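Local coordinates for anthranilate-CoA ligase (Stigmatella aurantiaca, PDB 4WV3), which belongs to the ANL superfamily, pairing a large AMP-binding domain with a smaller C-terminal domain, and is modelled with 5'-O-[(S)-[(2-aminobenzoyl)oxy](hydroxy)phosphoryl]adenosine bound, at residues V13-P21 / L228-A236; V41-L52 / V74-L83. All blocks are in the same frame, centred on the assembly; numbering follows the deposited sequence.

Contact 1 (V13-P21 / L228-A236); sequences VDILERNLP and LIFPWYVGA
N19 and R18 supply the polar half of this contact, each donating to a carbonyl in the last turn of helix 221-234. The bond from N19 ND2 to W232 O measures 2.7 Å and is nearly straight (170° at the hydrogen), with the acceptor in the amide plane. ND2 also donates to L16 O, which it meets from above the carbonyl plane, so two bonds fix the turn of this amide. R18 NE reaches a lone pair of Y233 O at 3.2 Å, more bent at 137°. The guanidinium lies almost parallel to the Y233 ring (planes 15° apart), with Y233 CE1 over the guanidinium centre. D14 OD2, in the guanidinium plane at its edge, makes a salt bridge with R18 NH1 at 2.9 Å and helps fix the group's rotation. The Y233 hydroxyl bonds elsewhere, to Q197.

Apolar contacts come from the short helix 14-17. I15 CD1 touches Y233 CD1 at 3.6 Å, and I15 CG2 meets I229 O at 3.5 Å and I229 CG2 at 4.0 Å. L16 runs alongside W232 and sets CD1 3.8 Å from CZ3.

The receiving helix ends in a Schellman motif with G235 at C-prime. It forms the beta-alpha-beta crossover between adjacent parallel strands 211-214 and 237-239; I229 and Y233 also touch helix 191-204, whereas W232 reaches helices 38-54 and 71-83.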
ATOM      1  N   VAL A  13       3.987  20.208  -3.425  1.00 14.23           N
ATOM      2  CA  VAL A  13       5.419  20.356  -3.198  1.00 14.97           C
ATOM      3  C   VAL A  13       5.657  21.055  -1.859  1.00 21.52           C
ATOM      4  O   VAL A  13       6.766  21.039  -1.322  1.00 22.49           O
ATOM      5  CB  VAL A  13       6.105  21.140  -4.338  1.00 15.73           C
ATOM      6  CG1 VAL A  13       5.801  22.625  -4.225  1.00 16.11           C
ATOM      7  CG2 VAL A  13       7.608  20.895  -4.330  1.00 13.88           C
ATOM      8  N   ASP A  14       4.601  21.656  -1.319  1.00 17.97           N
ATOM      9  CA  ASP A  14       4.667  22.298  -0.013  1.00 17.60           C
ATOM     10  C   ASP A  14       4.939  21.281   1.089  1.00 18.29           C
ATOM     11  O   ASP A  14       5.479  21.628   2.137  1.00 18.32           O
ATOM     12  CB  ASP A  14       3.374  23.060   0.281  1.00 16.15           C
ATOM     13  CG  ASP A  14       3.419  23.785   1.610  1.00 21.31           C
ATOM     14  OD1 ASP A  14       4.065  24.851   1.687  1.00 28.76           O
ATOM     15  OD2 ASP A  14       2.809  23.287   2.578  1.00 19.99           O
ATOM     16  N   ILE A  15       4.558  20.028   0.846  1.00 19.73           N
ATOM     17  CA  ILE A  15       4.849  18.930   1.763  1.00 19.36           C
ATOM     18  C   ILE A  15       6.342  18.899   2.080  1.00 21.75           C
ATOM     19  O   ILE A  15       6.747  18.693   3.226  1.00 15.59           O
ATOM     20  CB  ILE A  15       4.404  17.574   1.170  1.00 14.03           C
ATOM     21  CG1 ILE A  15       2.878  17.506   1.084  1.00 15.69           C
ATOM     22  CG2 ILE A  15       4.932  16.412   1.998  1.00 11.38           C
ATOM     23  CD1 ILE A  15       2.190  17.526   2.433  1.00 14.21           C
ATOM     24  N   LEU A  16       7.150  19.131   1.052  1.00 19.23           N
ATOM     25  CA  LEU A  16       8.592  19.245   1.209  1.00 19.86           C
ATOM     26  C   LEU A  16       8.993  20.662   1.613  1.00 17.53           C
ATOM     27  O   LEU A  16       9.825  20.852   2.499  1.00 20.75           O
ATOM     28  CB  LEU A  16       9.291  18.864  -0.098  1.00 19.20           C
ATOM     29  CG  LEU A  16      10.724  19.366  -0.300  1.00 20.15           C
ATOM     30  CD1 LEU A  16      11.684  18.716   0.688  1.00 16.74           C
ATOM     31  CD2 LEU A  16      11.177  19.134  -1.735  1.00 14.97           C
ATOM     32  N   GLU A  17       8.387  21.653   0.967  1.00 15.52           N
ATOM     33  CA  GLU A  17       8.824  23.040   1.104  1.00 19.44           C
ATOM     34  C   GLU A  17       8.310  23.770   2.348  1.00 23.34           C
ATOM     35  O   GLU A  17       8.657  24.930   2.573  1.00 26.12           O
ATOM     36  CB  GLU A  17       8.492  23.836  -0.162  1.00 18.33           C
ATOM     37  CG  GLU A  17       9.254  23.367  -1.391  1.00 16.18           C
ATOM     38  CD  GLU A  17       9.044  24.267  -2.593  1.00 22.15           C
ATOM     39  OE1 GLU A  17       8.309  25.269  -2.469  1.00 28.53           O
ATOM     40  OE2 GLU A  17       9.619  23.972  -3.661  1.00 17.37           O
ATOM     41  N   ARG A  18       7.494  23.099   3.156  1.00 21.32           N
ATOM     42  CA  ARG A  18       7.053  23.682   4.422  1.00 21.45           C
ATOM     43  C   ARG A  18       8.142  23.508   5.475  1.00 21.52           C
ATOM     44  O   ARG A  18       8.032  24.017   6.590  1.00 30.11           O
ATOM     45  CB  ARG A  18       5.741  23.050   4.899  1.00 15.66           C
ATOM     46  CG  ARG A  18       5.861  21.587   5.293  1.00 16.73           C
ATOM     47  CD  ARG A  18       4.499  20.911   5.386  1.00 17.29           C
ATOM     48  NE  ARG A  18       3.736  21.322   6.562  1.00 19.94           N
ATOM     49  CZ  ARG A  18       2.761  22.225   6.546  1.00 18.41           C
ATOM     50  NH1 ARG A  18       2.426  22.823   5.411  1.00 25.53           N
ATOM     51  NH2 ARG A  18       2.120  22.532   7.667  1.00 15.29           N
ATOM     52  N   ASN A  19       9.195  22.783   5.108  1.00 19.46           N
ATOM     53  CA  ASN A  19      10.330  22.554   5.993  1.00 28.18           C
ATOM     54  C   ASN A  19      11.469  23.527   5.725  1.00 25.45           C
ATOM     55  O   ASN A  19      12.362  23.697   6.554  1.00 26.16           O
ATOM     56  CB  ASN A  19      10.838  21.120   5.849  1.00 24.30           C
ATOM     57  CG  ASN A  19       9.802  20.096   6.248  1.00 21.93           C
ATOM     58  OD1 ASN A  19       9.554  19.883   7.433  1.00 22.88           O
ATOM     59  ND2 ASN A  19       9.192  19.453   5.260  1.00 24.45           N
ATOM     60  N   LEU A  20      11.442  24.154   4.554  1.00 21.67           N
ATOM     61  CA  LEU A  20      12.465  25.121   4.187  1.00 26.93           C
ATOM     62  C   LEU A  20      12.066  26.513   4.666  1.00 27.49           C
ATOM     63  O   LEU A  20      10.890  26.873   4.620  1.00 26.47           O
ATOM     64  CB  LEU A  20      12.697  25.118   2.671  1.00 24.86           C
ATOM     65  CG  LEU A  20      13.401  23.898   2.061  1.00 18.60           C
ATOM     66  CD1 LEU A  20      14.572  23.452   2.928  1.00 25.39           C
ATOM     67  CD2 LEU A  20      12.436  22.749   1.818  1.00 22.09           C
ATOM     68  N   PRO A  21      13.049  27.306   5.123  1.00 32.55           N
ATOM     69  CA  PRO A  21      14.468  26.943   5.161  1.00 27.38           C
ATOM     70  C   PRO A  21      14.930  26.434   6.525  1.00 26.70           C
ATOM     71  O   PRO A  21      16.123  26.177   6.691  1.00 30.46           O
ATOM     72  CB  PRO A  21      15.149  28.277   4.869  1.00 28.32           C
ATOM     73  CG  PRO A  21      14.259  29.273   5.549  1.00 20.92           C
ATOM     74  CD  PRO A  21      12.845  28.729   5.451  1.00 24.36           C
ATOM     75  N   LEU A 228       7.045   9.023   3.308  1.00 11.22           N
ATOM     76  CA  LEU A 228       7.492  10.203   2.577  1.00 12.15           C
ATOM     77  C   LEU A 228       6.622  11.424   2.855  1.00 15.84           C
ATOM     78  O   LEU A 228       7.067  12.387   3.481  1.00 18.55           O
ATOM     79  CB  LEU A 228       7.528   9.918   1.073  1.00 12.65           C
ATOM     80  CG  LEU A 228       8.698  10.524   0.296  1.00 14.79           C
ATOM     81  CD1 LEU A 228       8.472  10.395  -1.203  1.00 15.77           C
ATOM     82  CD2 LEU A 228       8.907  11.979   0.687  1.00 13.79           C
ATOM     83  N   ILE A 229       5.382  11.379   2.382  1.00 14.60           N
ATOM     84  CA  ILE A 229       4.465  12.504   2.514  1.00 14.97           C
ATOM     85  C   ILE A 229       4.156  12.830   3.972  1.00 14.96           C
ATOM     86  O   ILE A 229       4.216  13.989   4.383  1.00 16.93           O
ATOM     87  CB  ILE A 229       3.147  12.242   1.761  1.00 13.14           C
ATOM     88  CG1 ILE A 229       3.431  11.894   0.299  1.00 15.47           C
ATOM     89  CG2 ILE A 229       2.225  13.448   1.860  1.00 10.60           C
ATOM     90  CD1 ILE A 229       4.207  12.963  -0.443  1.00 11.67           C
ATOM     91  N   PHE A 230       3.834  11.802   4.749  1.00 12.16           N
ATOM     92  CA  PHE A 230       3.473  11.994   6.154  1.00 15.63           C
ATOM     93  C   PHE A 230       4.640  12.473   7.038  1.00 16.96           C
ATOM     94  O   PHE A 230       4.480  13.440   7.783  1.00 17.11           O
ATOM     95  CB  PHE A 230       2.812  10.739   6.753  1.00 16.99           C
ATOM     96  CG  PHE A 230       1.553  10.298   6.044  1.00 18.86           C
ATOM     97  CD1 PHE A 230       0.977  11.073   5.048  1.00 15.08           C
ATOM     98  CD2 PHE A 230       0.940   9.103   6.385  1.00 19.15           C
ATOM     99  CE1 PHE A 230      -0.177  10.663   4.405  1.00 13.02           C
ATOM    100  CE2 PHE A 230      -0.214   8.688   5.746  1.00 17.74           C
ATOM    101  CZ  PHE A 230      -0.774   9.470   4.755  1.00 15.71           C
ATOM    102  N   PRO A 231       5.813  11.807   6.969  1.00 19.36           N
ATOM    103  CA  PRO A 231       6.899  12.276   7.840  1.00 20.00           C
ATOM    104  C   PRO A 231       7.439  13.654   7.457  1.00 17.48           C
ATOM    105  O   PRO A 231       7.775  14.435   8.343  1.00 20.88           O
ATOM    106  CB  PRO A 231       7.987  11.213   7.648  1.00 17.32           C
ATOM    107  CG  PRO A 231       7.702  10.613   6.318  1.00 12.56           C
ATOM    108  CD  PRO A 231       6.209  10.601   6.216  1.00 13.50           C
ATOM    109  N   TRP A 232       7.522  13.944   6.162  1.00 17.99           N
ATOM    110  CA  TRP A 232       8.040  15.233   5.712  1.00 21.79           C
ATOM    111  C   TRP A 232       7.064  16.369   6.009  1.00 21.83           C
ATOM    112  O   TRP A 232       7.452  17.536   6.065  1.00 15.03           O
ATOM    113  CB  TRP A 232       8.386  15.197   4.221  1.00 19.67           C
ATOM    114  CG  TRP A 232       9.673  14.485   3.928  1.00 21.27           C
ATOM    115  CD1 TRP A 232      10.379  13.687   4.780  1.00 18.39           C
ATOM    116  CD2 TRP A 232      10.416  14.518   2.703  1.00 17.56           C
ATOM    117  NE1 TRP A 232      11.510  13.215   4.160  1.00 20.13           N
ATOM    118  CE2 TRP A 232      11.557  13.712   2.885  1.00 16.33           C
ATOM    119  CE3 TRP A 232      10.225  15.149   1.469  1.00 16.26           C
ATOM    120  CZ2 TRP A 232      12.502  13.518   1.880  1.00 13.41           C
ATOM    121  CZ3 TRP A 232      11.166  14.955   0.474  1.00 17.67           C
ATOM    122  CH2 TRP A 232      12.291  14.148   0.687  1.00 12.00           C
ATOM    123  N   TYR A 233       5.799  16.015   6.204  1.00 18.19           N
ATOM    124  CA  TYR A 233       4.771  16.991   6.545  1.00 19.00           C
ATOM    125  C   TYR A 233       5.019  17.583   7.932  1.00 17.79           C
ATOM    126  O   TYR A 233       4.626  18.716   8.211  1.00 17.51           O
ATOM    127  CB  TYR A 233       3.387  16.342   6.477  1.00 16.27           C
ATOM    128  CG  TYR A 233       2.242  17.262   6.840  1.00 15.92           C
ATOM    129  CD1 TYR A 233       1.820  18.256   5.967  1.00 12.47           C
ATOM    130  CD2 TYR A 233       1.573  17.124   8.049  1.00 16.17           C
ATOM    131  CE1 TYR A 233       0.770  19.094   6.295  1.00 12.76           C
ATOM    132  CE2 TYR A 233       0.524  17.957   8.384  1.00 15.97           C
ATOM    133  CZ  TYR A 233       0.126  18.940   7.505  1.00 15.48           C
ATOM    134  OH  TYR A 233      -0.920  19.770   7.839  1.00 19.83           O
ATOM    135  N   VAL A 234       5.681  16.814   8.793  1.00 13.82           N
ATOM    136  CA  VAL A 234       5.978  17.265  10.149  1.00 16.78           C
ATOM    137  C   VAL A 234       7.473  17.482  10.378  1.00 18.88           C
ATOM    138  O   VAL A 234       7.891  17.858  11.473  1.00 22.14           O
ATOM    139  CB  VAL A 234       5.445  16.280  11.209  1.00 13.42           C
ATOM    140  CG1 VAL A 234       3.939  16.137  11.086  1.00 13.76           C
ATOM    141  CG2 VAL A 234       6.127  14.930  11.075  1.00 16.66           C
ATOM    142  N   GLY A 235       8.275  17.240   9.346  1.00 17.23           N
ATOM    143  CA  GLY A 235       9.707  17.465   9.431  1.00 17.43           C
ATOM    144  C   GLY A 235      10.512  16.230   9.786  1.00 19.95           C
ATOM    145  O   GLY A 235      11.726  16.306   9.975  1.00 17.60           O
ATOM    146  N   ALA A 236       9.836  15.090   9.881  1.00 17.82           N
ATOM    147  CA  ALA A 236      10.504  13.832  10.188  1.00 15.26           C
ATOM    148  C   ALA A 236      11.283  13.317   8.981  1.00 16.93           C
ATOM    149  O   ALA A 236      11.036  13.733   7.848  1.00 15.99           O
ATOM    150  CB  ALA A 236       9.494  12.795  10.649  1.00 15.66           C
TER

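Contact 2 (V41-L52 / V74-L83); sequences VSNEANQVGNAL and VTSFFGIVKL
A45 and G79 mark the closest backbone approach of the two helices, their CA atoms 4.2 Å apart. The local axes come within 7.4 Å and cross at -57°, a short separation made possible by small residues: G79 has no side chain, and A45 O can approach G79 CA directly. On one flank of this point A45 CA makes a CA-H...O contact with T75 O at 3.5 Å; on another, V48 rests CG1 against G79 CA at 3.9 Å.

Further along, L83 brings CD2 to 3.4 Å from G49 O, and the same methyl packs on L52 CB. L52 CD1 continues the apolar layer onto I80 CG1 at 3.8 Å. Toward the other end, the CB and CG of E44 lie against the T75 methyl CG2, and T75 OG1 is near E44 OE2. K82 spans the interface with a fully extended chain (CG anti to the backbone N, chi1 -176°), which carries NZ to N46 OD1 at 2.6 Å. The ammonium sits 33° out of the amide carbonyl plane.

Helix 71-83 is the crossover of a beta-alpha-beta unit whose adjacent parallel strands, 62-66 and 86-89, belong to the five-stranded parallel sheet; helix 38-54 precedes the first of them.

In the second shell, the bond between T75 OG1 and E44 OE2 is not settled, because the one hydroxyl proton also has A71 O within reach; E44 OE1 forms a salt bridge with R34. N46 is steadied from its other end by ND2 bonding to T157 O, and E17 forms a salt bridge with K82 NZ, placing a probably compensating negative charge beside this buried lysine. In the outer layer, F148 of helix 148-152 touches E44 and S76, W151 touches L52, and I15 and L16 of helix 14-17 pack on F78.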
ATOM      1  N   VAL A  41      17.306  17.879  -1.391  1.00 13.52           N
ATOM      2  CA  VAL A  41      16.148  17.298  -2.057  1.00 15.11           C
ATOM      3  C   VAL A  41      15.404  18.370  -2.845  1.00 17.93           C
ATOM      4  O   VAL A  41      15.004  18.149  -3.989  1.00 13.68           O
ATOM      5  CB  VAL A  41      15.183  16.641  -1.049  1.00 13.19           C
ATOM      6  CG1 VAL A  41      13.898  16.214  -1.739  1.00 14.29           C
ATOM      7  CG2 VAL A  41      15.848  15.453  -0.377  1.00 18.85           C
ATOM      8  N   SER A  42      15.235  19.537  -2.231  1.00 16.70           N
ATOM      9  CA  SER A  42      14.542  20.645  -2.875  1.00 19.16           C
ATOM     10  C   SER A  42      15.307  21.149  -4.095  1.00 19.41           C
ATOM     11  O   SER A  42      14.710  21.452  -5.127  1.00 19.91           O
ATOM     12  CB  SER A  42      14.318  21.790  -1.887  1.00 14.33           C
ATOM     13  OG  SER A  42      13.675  22.883  -2.519  1.00 10.50           O
ATOM     14  N   ASN A  43      16.628  21.234  -3.969  1.00 17.12           N
ATOM     15  CA  ASN A  43      17.471  21.678  -5.074  1.00 18.46           C
ATOM     16  C   ASN A  43      17.407  20.729  -6.264  1.00 21.07           C
ATOM     17  O   ASN A  43      17.261  21.161  -7.407  1.00 23.37           O
ATOM     18  CB  ASN A  43      18.922  21.837  -4.617  1.00 15.78           C
ATOM     19  CG  ASN A  43      19.109  22.994  -3.657  1.00 17.15           C
ATOM     20  OD1 ASN A  43      18.328  23.945  -3.653  1.00 17.85           O
ATOM     21  ND2 ASN A  43      20.151  22.919  -2.839  1.00 21.05           N
ATOM     22  N   GLU A  44      17.516  19.434  -5.987  1.00 18.20           N
ATOM     23  CA  GLU A  44      17.502  18.427  -7.038  1.00 17.71           C
ATOM     24  C   GLU A  44      16.128  18.344  -7.695  1.00 22.90           C
ATOM     25  O   GLU A  44      16.018  18.133  -8.902  1.00 18.56           O
ATOM     26  CB  GLU A  44      17.923  17.065  -6.483  1.00 14.07           C
ATOM     27  CG  GLU A  44      18.065  15.980  -7.539  1.00 25.13           C
ATOM     28  CD  GLU A  44      18.907  14.812  -7.064  1.00 27.30           C
ATOM     29  OE1 GLU A  44      20.022  15.052  -6.556  1.00 29.11           O
ATOM     30  OE2 GLU A  44      18.455  13.654  -7.197  1.00 23.08           O
ATOM     31  N   ALA A  45      15.082  18.520  -6.893  1.00 18.19           N
ATOM     32  CA  ALA A  45      13.716  18.505  -7.403  1.00 15.93           C
ATOM     33  C   ALA A  45      13.475  19.689  -8.334  1.00 18.65           C
ATOM     34  O   ALA A  45      12.800  19.558  -9.356  1.00 14.29           O
ATOM     35  CB  ALA A  45      12.718  18.517  -6.256  1.00 13.14           C
ATOM     36  N   ASN A  46      14.029  20.841  -7.975  1.00 18.05           N
ATOM     37  CA  ASN A  46      13.918  22.031  -8.810  1.00 20.17           C
ATOM     38  C   ASN A  46      14.677  21.867 -10.121  1.00 20.09           C
ATOM     39  O   ASN A  46      14.288  22.422 -11.149  1.00 20.00           O
ATOM     40  CB  ASN A  46      14.411  23.269  -8.060  1.00 17.22           C
ATOM     41  CG  ASN A  46      13.509  23.643  -6.901  1.00 21.50           C
ATOM     42  OD1 ASN A  46      12.334  23.276  -6.873  1.00 20.75           O
ATOM     43  ND2 ASN A  46      14.052  24.380  -5.939  1.00 17.68           N
ATOM     44  N   GLN A  47      15.759  21.098 -10.077  1.00 18.31           N
ATOM     45  CA  GLN A  47      16.515  20.775 -11.279  1.00 18.84           C
ATOM     46  C   GLN A  47      15.711  19.834 -12.167  1.00 20.87           C
ATOM     47  O   GLN A  47      15.708  19.973 -13.390  1.00 18.23           O
ATOM     48  CB  GLN A  47      17.860  20.144 -10.919  1.00 22.52           C
ATOM     49  CG  GLN A  47      18.854  21.117 -10.310  1.00 24.20           C
ATOM     50  CD  GLN A  47      20.194  20.474 -10.019  1.00 22.43           C
ATOM     51  OE1 GLN A  47      20.262  19.372  -9.473  1.00 25.23           O
ATOM     52  NE2 GLN A  47      21.270  21.157 -10.391  1.00 24.19           N
ATOM     53  N   VAL A  48      15.032  18.878 -11.540  1.00 18.39           N
ATOM     54  CA  VAL A  48      14.168  17.948 -12.258  1.00 16.54           C
ATOM     55  C   VAL A  48      13.023  18.696 -12.930  1.00 20.89           C
ATOM     56  O   VAL A  48      12.732  18.475 -14.106  1.00 21.44           O
ATOM     57  CB  VAL A  48      13.600  16.863 -11.319  1.00 19.47           C
ATOM     58  CG1 VAL A  48      12.482  16.087 -12.002  1.00 16.21           C
ATOM     59  CG2 VAL A  48      14.707  15.925 -10.865  1.00 17.40           C
ATOM     60  N   GLY A  49      12.383  19.588 -12.178  1.00 16.01           N
ATOM     61  CA  GLY A  49      11.302  20.402 -12.702  1.00 16.13           C
ATOM     62  C   GLY A  49      11.735  21.245 -13.887  1.00 21.40           C
ATOM     63  O   GLY A  49      11.032  21.322 -14.894  1.00 21.26           O
ATOM     64  N   ASN A  50      12.899  21.876 -13.766  1.00 20.25           N
ATOM     65  CA  ASN A  50      13.465  22.660 -14.859  1.00 20.07           C
ATOM     66  C   ASN A  50      13.849  21.792 -16.055  1.00 18.25           C
ATOM     67  O   ASN A  50      13.650  22.182 -17.205  1.00 20.20           O
ATOM     68  CB  ASN A  50      14.680  23.457 -14.380  1.00 14.86           C
ATOM     69  CG  ASN A  50      14.296  24.682 -13.579  1.00 15.04           C
ATOM     70  OD1 ASN A  50      13.328  25.371 -13.902  1.00 20.51           O
ATOM     71  ND2 ASN A  50      15.054  24.964 -12.525  1.00 15.92           N
ATOM     72  N   ALA A  51      14.398  20.616 -15.775  1.00 16.46           N
ATOM     73  CA  ALA A  51      14.824  19.700 -16.828  1.00 21.24           C
ATOM     74  C   ALA A  51      13.631  19.155 -17.607  1.00 21.61           C
ATOM     75  O   ALA A  51      13.725  18.905 -18.809  1.00 19.96           O
ATOM     76  CB  ALA A  51      15.648  18.562 -16.245  1.00 17.37           C
ATOM     77  N   LEU A  52      12.510  18.974 -16.915  1.00 21.01           N
ATOM     78  CA  LEU A  52      11.285  18.506 -17.552  1.00 17.72           C
ATOM     79  C   LEU A  52      10.712  19.566 -18.489  1.00 22.51           C
ATOM     80  O   LEU A  52      10.108  19.240 -19.512  1.00 16.95           O
ATOM     81  CB  LEU A  52      10.251  18.102 -16.499  1.00 16.26           C
ATOM     82  CG  LEU A  52      10.541  16.802 -15.743  1.00 16.36           C
ATOM     83  CD1 LEU A  52       9.646  16.676 -14.521  1.00 13.43           C
ATOM     84  CD2 LEU A  52      10.368  15.602 -16.661  1.00 17.44           C
ATOM     85  N   VAL A  74      12.261  10.141  -5.165  1.00 12.77           N
ATOM     86  CA  VAL A  74      11.669  11.256  -4.437  1.00 14.24           C
ATOM     87  C   VAL A  74      11.854  12.591  -5.155  1.00 13.63           C
ATOM     88  O   VAL A  74      10.900  13.351  -5.320  1.00 12.40           O
ATOM     89  CB  VAL A  74      12.241  11.365  -3.011  1.00 12.23           C
ATOM     90  CG1 VAL A  74      11.668  12.580  -2.309  1.00 12.78           C
ATOM     91  CG2 VAL A  74      11.942  10.102  -2.223  1.00 10.51           C
ATOM     92  N   THR A  75      13.083  12.873  -5.578  1.00  8.40           N
ATOM     93  CA  THR A  75      13.381  14.131  -6.254  1.00 11.97           C
ATOM     94  C   THR A  75      12.637  14.248  -7.583  1.00 13.73           C
ATOM     95  O   THR A  75      12.233  15.341  -7.981  1.00 14.31           O
ATOM     96  CB  THR A  75      14.895  14.316  -6.481  1.00 14.03           C
ATOM     97  OG1 THR A  75      15.419  13.186  -7.190  1.00 18.30           O
ATOM     98  CG2 THR A  75      15.619  14.454  -5.151  1.00 12.03           C
ATOM     99  N   SER A  76      12.455  13.120  -8.262  1.00 14.77           N
ATOM    100  CA  SER A  76      11.680  13.101  -9.497  1.00 13.73           C
ATOM    101  C   SER A  76      10.219  13.403  -9.196  1.00 14.70           C
ATOM    102  O   SER A  76       9.586  14.193  -9.893  1.00 11.66           O
ATOM    103  CB  SER A  76      11.802  11.748 -10.200  1.00 10.64           C
ATOM    104  OG  SER A  76      13.132  11.512 -10.628  1.00 13.78           O
ATOM    105  N   PHE A  77       9.698  12.775  -8.146  1.00 12.35           N
ATOM    106  CA  PHE A  77       8.303  12.947  -7.752  1.00 13.03           C
ATOM    107  C   PHE A  77       7.964  14.406  -7.460  1.00 12.49           C
ATOM    108  O   PHE A  77       7.010  14.952  -8.013  1.00 12.95           O
ATOM    109  CB  PHE A  77       7.979  12.078  -6.534  1.00 10.86           C
ATOM    110  CG  PHE A  77       6.548  12.176  -6.083  1.00 12.83           C
ATOM    111  CD1 PHE A  77       5.566  11.401  -6.680  1.00 11.40           C
ATOM    112  CD2 PHE A  77       6.185  13.040  -5.062  1.00 10.83           C
ATOM    113  CE1 PHE A  77       4.249  11.486  -6.269  1.00  9.84           C
ATOM    114  CE2 PHE A  77       4.869  13.131  -4.648  1.00 12.31           C
ATOM    115  CZ  PHE A  77       3.899  12.353  -5.250  1.00 14.53           C
ATOM    116  N   PHE A  78       8.747  15.035  -6.592  1.00 15.12           N
ATOM    117  CA  PHE A  78       8.496  16.423  -6.225  1.00 14.80           C
ATOM    118  C   PHE A  78       8.873  17.394  -7.337  1.00 12.65           C
ATOM    119  O   PHE A  78       8.377  18.518  -7.383  1.00 15.75           O
ATOM    120  CB  PHE A  78       9.199  16.780  -4.915  1.00  9.94           C
ATOM    121  CG  PHE A  78       8.470  16.302  -3.694  1.00 10.99           C
ATOM    122  CD1 PHE A  78       7.348  16.974  -3.238  1.00 13.90           C
ATOM    123  CD2 PHE A  78       8.897  15.179  -3.005  1.00 14.62           C
ATOM    124  CE1 PHE A  78       6.667  16.538  -2.117  1.00 13.02           C
ATOM    125  CE2 PHE A  78       8.221  14.738  -1.883  1.00 13.63           C
ATOM    126  CZ  PHE A  78       7.105  15.419  -1.438  1.00 11.24           C
ATOM    127  N   GLY A  79       9.746  16.957  -8.237  1.00 12.66           N
ATOM    128  CA  GLY A  79      10.077  17.744  -9.410  1.00 14.53           C
ATOM    129  C   GLY A  79       8.893  17.816 -10.355  1.00 17.22           C
ATOM    130  O   GLY A  79       8.611  18.863 -10.939  1.00 17.93           O
ATOM    131  N   ILE A  80       8.198  16.691 -10.499  1.00 15.64           N
ATOM    132  CA  ILE A  80       7.017  16.605 -11.351  1.00 14.93           C
ATOM    133  C   ILE A  80       5.842  17.376 -10.753  1.00 17.36           C
ATOM    134  O   ILE A  80       5.175  18.147 -11.445  1.00 18.77           O
ATOM    135  CB  ILE A  80       6.592  15.138 -11.558  1.00 15.77           C
ATOM    136  CG1 ILE A  80       7.678  14.364 -12.304  1.00 10.94           C
ATOM    137  CG2 ILE A  80       5.279  15.062 -12.317  1.00 12.64           C
ATOM    138  CD1 ILE A  80       7.558  12.863 -12.155  1.00 10.75           C
ATOM    139  N   VAL A  81       5.598  17.162  -9.464  1.00 16.97           N
ATOM    140  CA  VAL A  81       4.473  17.786  -8.772  1.00 15.20           C
ATOM    141  C   VAL A  81       4.579  19.311  -8.745  1.00 15.98           C
ATOM    142  O   VAL A  81       3.600  20.014  -9.002  1.00 14.90           O
ATOM    143  CB  VAL A  81       4.333  17.244  -7.332  1.00 16.81           C
ATOM    144  CG1 VAL A  81       3.322  18.060  -6.542  1.00 15.69           C
ATOM    145  CG2 VAL A  81       3.938  15.774  -7.357  1.00 13.16           C
ATOM    146  N   LYS A  82       5.772  19.817  -8.444  1.00 14.36           N
ATOM    147  CA  LYS A  82       6.000  21.257  -8.377  1.00 13.92           C
ATOM    148  C   LYS A  82       5.757  21.927  -9.725  1.00 18.43           C
ATOM    149  O   LYS A  82       5.337  23.083  -9.792  1.00 16.87           O
ATOM    150  CB  LYS A  82       7.423  21.551  -7.899  1.00 17.06           C
ATOM    151  CG  LYS A  82       7.718  23.030  -7.714  1.00 17.37           C
ATOM    152  CD  LYS A  82       9.030  23.247  -6.989  1.00 16.90           C
ATOM    153  CE  LYS A  82       9.291  24.724  -6.769  1.00 17.77           C
ATOM    154  NZ  LYS A  82      10.507  24.952  -5.943  1.00 17.65           N
ATOM    155  N   LEU A  83       6.016  21.188 -10.797  1.00 17.21           N
ATOM    156  CA  LEU A  83       5.858  21.713 -12.146  1.00 12.77           C
ATOM    157  C   LEU A  83       4.387  21.773 -12.546  1.00 14.70           C
ATOM    158  O   LEU A  83       4.024  22.425 -13.525  1.00 12.52           O
ATOM    159  CB  LEU A  83       6.638  20.851 -13.138  1.00 14.49           C
ATOM    160  CG  LEU A  83       6.981  21.514 -14.468  1.00 19.80           C
ATOM    161  CD1 LEU A  83       7.775  22.783 -14.215  1.00 19.27           C
ATOM    162  CD2 LEU A  83       7.755  20.558 -15.360  1.00 17.29           C
TER

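Contact 2 is buried throughout and joins two long helices through close backbone packing, whereas contact 1 buries less area, 428 against 588 Å², and reaches the surface at R18. Their chemistry differs accordingly: contact 1 adds side-chain-to-carbonyl bonds at a helix end to its apolar packing, while contact 2 rests mainly on small residues and aliphatic groups, with a charged lysine at its margin. No segment is shared, and the crossover helices, 221-234 and 71-83, serve different sheets, yet the contacts adjoin. W232 CH2 of contact 1 lies 3.4 Å from V74 CG1 and 3.6 Å from V41 CG1, touching both helices of contact 2.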